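Local atomic coordinates of endoglucanase E-5 (Thermobifida fusca, PDB entry 2CKS), a protein that catalyses the endohydrolysis of 1,4-beta-glucosidic linkages in cellulose, lichenin and cereal beta-D-glucans through its glycoside hydrolase family 5 catalytic domain. Residues A[113-116]-A[117-121]; A[107-110]-A[111-114]; A[63-66]-A[67-70]. All coordinates share one frame; numbering follows the deposited sequence.

Contact 1: A[113-116]-A[117-121]; sequences DRAK and TFFAE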
# COMPACT_ATOMS: atom_id res chain seq x y z
N ASP A 113 -13.27 -15.97 1.78
CA ASP A 113 -14.69 -15.78 2.10
C ASP A 113 -14.90 -14.44 2.81
O ASP A 113 -15.81 -13.69 2.45
CB ASP A 113 -15.20 -16.95 2.96
CG ASP A 113 -16.72 -17.00 3.05
OD1 ASP A 113 -17.40 -16.71 2.05
OD2 ASP A 113 -17.31 -17.33 4.10
N ARG A 114 -14.04 -14.13 3.78
CA ARG A 114 -14.06 -12.84 4.46
C ARG A 114 -13.79 -11.69 3.51
O ARG A 114 -14.42 -10.64 3.61
CB ARG A 114 -12.99 -12.77 5.56
CG ARG A 114 -13.40 -13.36 6.87
CD ARG A 114 -12.31 -13.24 7.91
NE ARG A 114 -11.31 -14.28 7.71
CZ ARG A 114 -11.33 -15.46 8.29
NH1 ARG A 114 -12.32 -15.77 9.13
NH2 ARG A 114 -10.38 -16.35 8.03
N ALA A 115 -12.84 -11.88 2.61
CA ALA A 115 -12.43 -10.82 1.68
C ALA A 115 -13.59 -10.45 0.76
O ALA A 115 -13.83 -9.27 0.50
CB ALA A 115 -11.23 -11.26 0.86
N LYS A 116 -14.33 -11.45 0.30
CA LYS A 116 -15.48 -11.19 -0.56
C LYS A 116 -16.53 -10.38 0.19
O LYS A 116 -17.10 -9.45 -0.35
CB LYS A 116 -16.10 -12.48 -1.07
CG LYS A 116 -15.27 -13.23 -2.07
CD LYS A 116 -16.05 -14.44 -2.59
CE LYS A 116 -15.31 -15.19 -3.66
NZ LYS A 116 -16.14 -16.33 -4.16
N THR A 117 -16.78 -10.73 1.45
CA THR A 117 -17.75 -10.01 2.26
C THR A 117 -17.32 -8.56 2.50
O THR A 117 -18.10 -7.64 2.32
CB THR A 117 -17.94 -10.73 3.58
OG1 THR A 117 -18.54 -12.01 3.32
CG2 THR A 117 -18.95 -10.02 4.49
N PHE A 118 -16.07 -8.38 2.88
CA PHE A 118 -15.55 -7.06 3.19
C PHE A 118 -15.51 -6.18 1.94
O PHE A 118 -16.02 -5.07 1.95
CB PHE A 118 -14.16 -7.16 3.82
CG PHE A 118 -13.44 -5.84 3.97
CD1 PHE A 118 -13.77 -4.96 4.99
CD2 PHE A 118 -12.41 -5.49 3.10
CE1 PHE A 118 -13.09 -3.75 5.11
CE2 PHE A 118 -11.75 -4.30 3.23
CZ PHE A 118 -12.08 -3.44 4.22
N PHE A 119 -14.91 -6.69 0.87
CA PHE A 119 -14.77 -5.89 -0.35
C PHE A 119 -16.11 -5.60 -1.02
O PHE A 119 -16.29 -4.54 -1.59
CB PHE A 119 -13.77 -6.53 -1.32
CG PHE A 119 -12.33 -6.25 -0.96
CD1 PHE A 119 -11.83 -4.96 -1.00
CD2 PHE A 119 -11.47 -7.28 -0.59
CE1 PHE A 119 -10.52 -4.69 -0.65
CE2 PHE A 119 -10.15 -7.01 -0.26
CZ PHE A 119 -9.68 -5.72 -0.29
N ALA A 120 -17.07 -6.51 -0.92
CA ALA A 120 -18.41 -6.23 -1.44
C ALA A 120 -19.00 -5.02 -0.72
O ALA A 120 -19.56 -4.14 -1.35
CB ALA A 120 -19.32 -7.42 -1.26
N GLU A 121 -18.85 -4.97 0.60
CA GLU A 121 -19.38 -3.85 1.36
C GLU A 121 -18.65 -2.54 1.03
O GLU A 121 -19.27 -1.50 0.82
CB GLU A 121 -19.32 -4.11 2.87
CG GLU A 121 -19.81 -2.89 3.64
CD GLU A 121 -20.16 -3.14 5.09
OE1 GLU A 121 -20.37 -2.11 5.79
OE2 GLU A 121 -20.22 -4.31 5.53
O HOH W 1 -18.40 -14.13 1.43
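Phe-119 leans back over the preceding turn of helix 112-126, where its CD2 lies 4.2 Å from CB of Ala-115 and 3.3 Å from O of the same residue. With CG beside the backbone N (chi1 -80°), the ring is laid back along the helix toward Ala-115. Phe-118 has CG anti to its N (chi1 170°) and sends its ring away from 113-116, yet its CD2 stands 4.0 Å above the plane of the Phe-119 ring, over the centre. This is the tight side: Val-98 and Trp-100 of strand 95-101 and Tyr-151 and Ile-159 of helix 145-162 pack against it, as expected of a helix packed on the outside of a TIM barrel, in the unit strand 95-101, helix 112-126, strand 132-135.

The side with Asp-113 and Thr-117 is looser and meets solvent. One water donates to O of Asp-113 at 2.8 Å and also hydrogen-bonds OG1 of Thr-117. Phe-119 N reaches Ala-115 O at 2.8 Å and a nearly straight 166°, whereas Thr-117 N to Asp-113 O stretches to 3.3 Å. The Lys-116 side chain leads away from 117-121.

The chemistry thus marks helix 112-126 as amphipathic, with an aromatic face packed on the barrel and a polar face whose Asp-113 carbonyl is shared between a helix bond and a water.

Contact 2: A[107-110]-A[111-114]; sequences DPHY and NLDR
OD1 of Asn-111, an atom of the amide that packs beside the Tyr-110 ring, is gripped side-on by two nitrogens of Arg-114, NE at 3.0 Å and NH2 at 2.9 Å. Asn-111 holds the N-cap position of helix 112-126, in the loop that leads from barrel strand 95-101 into this helix of the TIM barrel, but its side chain makes no capping bond and serves the arginine instead. OD1 lies in the guanidinium plane; NE meets it on a lone pair, while NH2 is tilted 33° from the carbonyl plane. The bend of Arg-114 at chi3 (-79°) turns the guanidinium back toward the cap. At the other end of the amide, ND2 donates to a water that also donates to O of Asp-107, and to OE1 of Gln-67, so both ends of this buried group are satisfied. ND2 also sits at the edge of the Tyr-110 ring, 3.8 Å from CD2, with the amide and ring planes 81° apart.

The chain enters the helix through a 3-10 turn. OD1 of Asp-107 accepts from N of His-109 at 2.9 Å in an Asx turn, and Asn-111 N and Leu-112 N then bond to the carbonyls of Pro-108 and His-109, three residues back. A second water links O of Tyr-110 to N of Arg-114, taking up an N-H of the first helical turn.

On the flank facing helix 145-162, Leu-112 and His-109 make a CH-pi contact: CD2 of Leu-112 lies over one face of the imidazole, offset toward the rim, and comes nearest to NE2 of His-109 at 3.3 Å.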
# COMPACT_ATOMS: atom_id res chain seq x y z
N ASP A 107 -1.39 -17.90 2.60
CA ASP A 107 -2.20 -18.23 1.44
C ASP A 107 -3.41 -17.31 1.45
O ASP A 107 -4.23 -17.40 2.37
CB ASP A 107 -2.67 -19.68 1.51
CG ASP A 107 -3.50 -20.10 0.30
OD1 ASP A 107 -3.88 -19.23 -0.52
OD2 ASP A 107 -3.81 -21.29 0.09
N PRO A 108 -3.56 -16.43 0.46
CA PRO A 108 -4.70 -15.51 0.47
C PRO A 108 -6.05 -16.23 0.51
O PRO A 108 -7.01 -15.70 1.03
CB PRO A 108 -4.56 -14.72 -0.84
CG PRO A 108 -3.18 -14.94 -1.30
CD PRO A 108 -2.70 -16.24 -0.73
N HIS A 109 -6.12 -17.45 -0.03
CA HIS A 109 -7.38 -18.17 -0.01
C HIS A 109 -7.91 -18.45 1.41
O HIS A 109 -9.12 -18.59 1.60
CB HIS A 109 -7.29 -19.47 -0.81
CG HIS A 109 -8.60 -19.91 -1.38
ND1 HIS A 109 -9.64 -20.36 -0.59
CD2 HIS A 109 -9.04 -19.98 -2.66
CE1 HIS A 109 -10.66 -20.67 -1.36
NE2 HIS A 109 -10.33 -20.45 -2.62
N TYR A 110 -7.01 -18.53 2.39
CA TYR A 110 -7.42 -18.67 3.79
C TYR A 110 -8.46 -17.62 4.21
O TYR A 110 -9.32 -17.89 5.06
CB TYR A 110 -6.19 -18.59 4.69
CG TYR A 110 -6.46 -18.90 6.13
CD1 TYR A 110 -6.38 -20.21 6.60
CD2 TYR A 110 -6.80 -17.90 7.03
CE1 TYR A 110 -6.63 -20.50 7.92
CE2 TYR A 110 -7.06 -18.19 8.36
CZ TYR A 110 -6.97 -19.49 8.80
OH TYR A 110 -7.23 -19.79 10.12
N ASN A 111 -8.36 -16.43 3.62
CA ASN A 111 -9.23 -15.31 3.97
C ASN A 111 -10.17 -14.89 2.83
O ASN A 111 -10.74 -13.80 2.88
CB ASN A 111 -8.36 -14.13 4.39
CG ASN A 111 -7.78 -14.32 5.77
OD1 ASN A 111 -8.52 -14.49 6.73
ND2 ASN A 111 -6.46 -14.33 5.86
N LEU A 112 -10.37 -15.77 1.85
CA LEU A 112 -11.17 -15.42 0.67
C LEU A 112 -12.63 -15.11 0.99
O LEU A 112 -13.17 -14.12 0.51
CB LEU A 112 -11.11 -16.56 -0.36
CG LEU A 112 -12.03 -16.35 -1.58
CD1 LEU A 112 -11.64 -15.11 -2.35
CD2 LEU A 112 -12.01 -17.57 -2.48
N ASP A 113 -13.27 -15.97 1.78
CA ASP A 113 -14.69 -15.78 2.10
C ASP A 113 -14.90 -14.44 2.81
O ASP A 113 -15.81 -13.69 2.45
CB ASP A 113 -15.20 -16.95 2.96
CG ASP A 113 -16.72 -17.00 3.05
OD1 ASP A 113 -17.40 -16.71 2.05
OD2 ASP A 113 -17.31 -17.33 4.10
N ARG A 114 -14.04 -14.13 3.78
CA ARG A 114 -14.06 -12.84 4.46
C ARG A 114 -13.79 -11.69 3.51
O ARG A 114 -14.42 -10.64 3.61
CB ARG A 114 -12.99 -12.77 5.56
CG ARG A 114 -13.40 -13.36 6.87
CD ARG A 114 -12.31 -13.24 7.91
NE ARG A 114 -11.31 -14.28 7.71
CZ ARG A 114 -11.33 -15.46 8.29
NH1 ARG A 114 -12.32 -15.77 9.13
NH2 ARG A 114 -10.38 -16.35 8.03
O HOH W 2 -4.34 -15.23 4.03
O HOH W 3 -12.34 -16.59 5.03

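Contact 3: A[63-66]-A[67-70]; sequences SMYI and QEDG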
# COMPACT_ATOMS: atom_id res chain seq x y z
N SER A 63 -4.00 -0.10 6.40
CA SER A 63 -3.59 -1.49 6.55
C SER A 63 -4.42 -2.16 7.62
O SER A 63 -4.32 -1.83 8.80
CB SER A 63 -2.10 -1.58 6.89
OG SER A 63 -1.32 -1.12 5.79
N MET A 64 -5.27 -3.08 7.19
CA MET A 64 -6.13 -3.83 8.09
C MET A 64 -5.71 -5.29 8.11
O MET A 64 -6.00 -6.04 7.18
CB MET A 64 -7.58 -3.71 7.65
CG MET A 64 -8.58 -4.41 8.59
SD MET A 64 -10.26 -4.26 8.01
CE MET A 64 -10.24 -5.43 6.65
N TYR A 65 -5.00 -5.69 9.16
CA TYR A 65 -4.69 -7.09 9.38
C TYR A 65 -5.99 -7.86 9.58
O TYR A 65 -6.99 -7.31 10.04
CB TYR A 65 -3.85 -7.28 10.63
CG TYR A 65 -2.38 -6.94 10.52
CD1 TYR A 65 -1.96 -5.63 10.34
CD2 TYR A 65 -1.42 -7.93 10.66
CE1 TYR A 65 -0.62 -5.31 10.28
CE2 TYR A 65 -0.06 -7.62 10.60
CZ TYR A 65 0.32 -6.31 10.42
OH TYR A 65 1.66 -5.98 10.36
N ILE A 66 -5.97 -9.14 9.22
CA ILE A 66 -7.14 -10.00 9.33
C ILE A 66 -6.98 -10.91 10.55
O ILE A 66 -7.85 -10.96 11.41
CB ILE A 66 -7.34 -10.81 8.03
CG1 ILE A 66 -7.15 -9.92 6.79
CG2 ILE A 66 -8.72 -11.49 8.04
CD1 ILE A 66 -8.02 -8.71 6.72
N GLN A 67 -5.85 -11.61 10.60
CA GLN A 67 -5.42 -12.31 11.79
C GLN A 67 -4.66 -11.32 12.69
O GLN A 67 -4.80 -10.11 12.52
CB GLN A 67 -4.59 -13.54 11.40
CG GLN A 67 -5.46 -14.69 10.90
CD GLN A 67 -6.11 -14.45 9.54
OE1 GLN A 67 -5.43 -14.12 8.57
NE2 GLN A 67 -7.43 -14.62 9.48
N GLU A 68 -3.91 -11.82 13.68
CA GLU A 68 -3.12 -10.97 14.57
C GLU A 68 -3.98 -9.89 15.25
O GLU A 68 -3.61 -8.72 15.33
CB GLU A 68 -1.91 -10.38 13.83
CG GLU A 68 -1.06 -11.47 13.18
CD GLU A 68 0.20 -10.96 12.50
OE1 GLU A 68 1.03 -10.30 13.18
OE2 GLU A 68 0.36 -11.22 11.29
N ASP A 69 -5.15 -10.33 15.73
CA ASP A 69 -6.10 -9.50 16.47
C ASP A 69 -6.82 -8.46 15.60
O ASP A 69 -7.40 -7.50 16.12
CB ASP A 69 -5.43 -8.82 17.68
CG ASP A 69 -4.90 -9.84 18.68
OD1 ASP A 69 -3.74 -9.69 19.11
OD2 ASP A 69 -5.58 -10.80 19.07
N GLY A 70 -6.81 -8.70 14.29
CA GLY A 70 -7.42 -7.80 13.34
C GLY A 70 -8.86 -8.13 13.01
O GLY A 70 -9.64 -8.52 13.88
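Tyr-65 meets Glu-68 with the edge of its ring: CE2 of Tyr-65 is 3.7 Å from OE2 of Glu-68, which lies near the ring plane, and the carboxylate stands almost upright to the ring, at 83°. The same ring also meets those of Trp-38 and His-101. Its neighbour Ile-66 has CG2 anti to the backbone N, turned toward the following residue. Gln-67 answers with a chain bent at chi2 (70°), which folds the amide back so that NE2 lies 3.7 Å from CG2 of Ile-66. From there the amide bonds outward at both ends, OE1 to Asn-111 and NE2 to Glu-72. With an alanine here, Asn-111 ND2 and Glu-72 OE1 would probably each lose a partner, and CG2 of Ile-66 the amide packed on it.

All this happens at the C-terminal end of barrel strand 59-65, the end at which TIM-barrel enzymes carry their active site; the Tyr-65 side chain is about 7 Å from that of Glu-231, the probable nucleophile. The chain reverses there in a type I' turn from Gln-67 to Gly-70, closed by Gly-70 N on Gln-67 O at 3.0 Å; the exposed Asp-69 at the turn binds a zinc ion through OD1. Gly-70 brings its CA within 3.4 Å of Tyr-65 O in a CA-H...O contact, and with this backbone a CB would collide with that same oxygen.

How the contacts relate
Contact 3 is the most buried and lies nearest the active site, on barrel strand 59-65 and the loop after it; contacts 1 and 2 are only partly buried and share Asp-113 and Arg-114 at the start of helix 112-126. Their chemistry shifts accordingly, from helical backbone bonds and aromatic packing in contact 1 to amide, guanidinium and water bonding at the helix start in contact 2, and to van der Waals and CA-H...O contact between the segments of contact 3, whose polar ends bond outside it. Contact 3 ties into both others: Met-64 CE packs on Phe-118 CZ at 3.6 Å, and Arg-114 NE on Ile-66 CG2 at 3.8 Å, where two neighbouring barrel loops join.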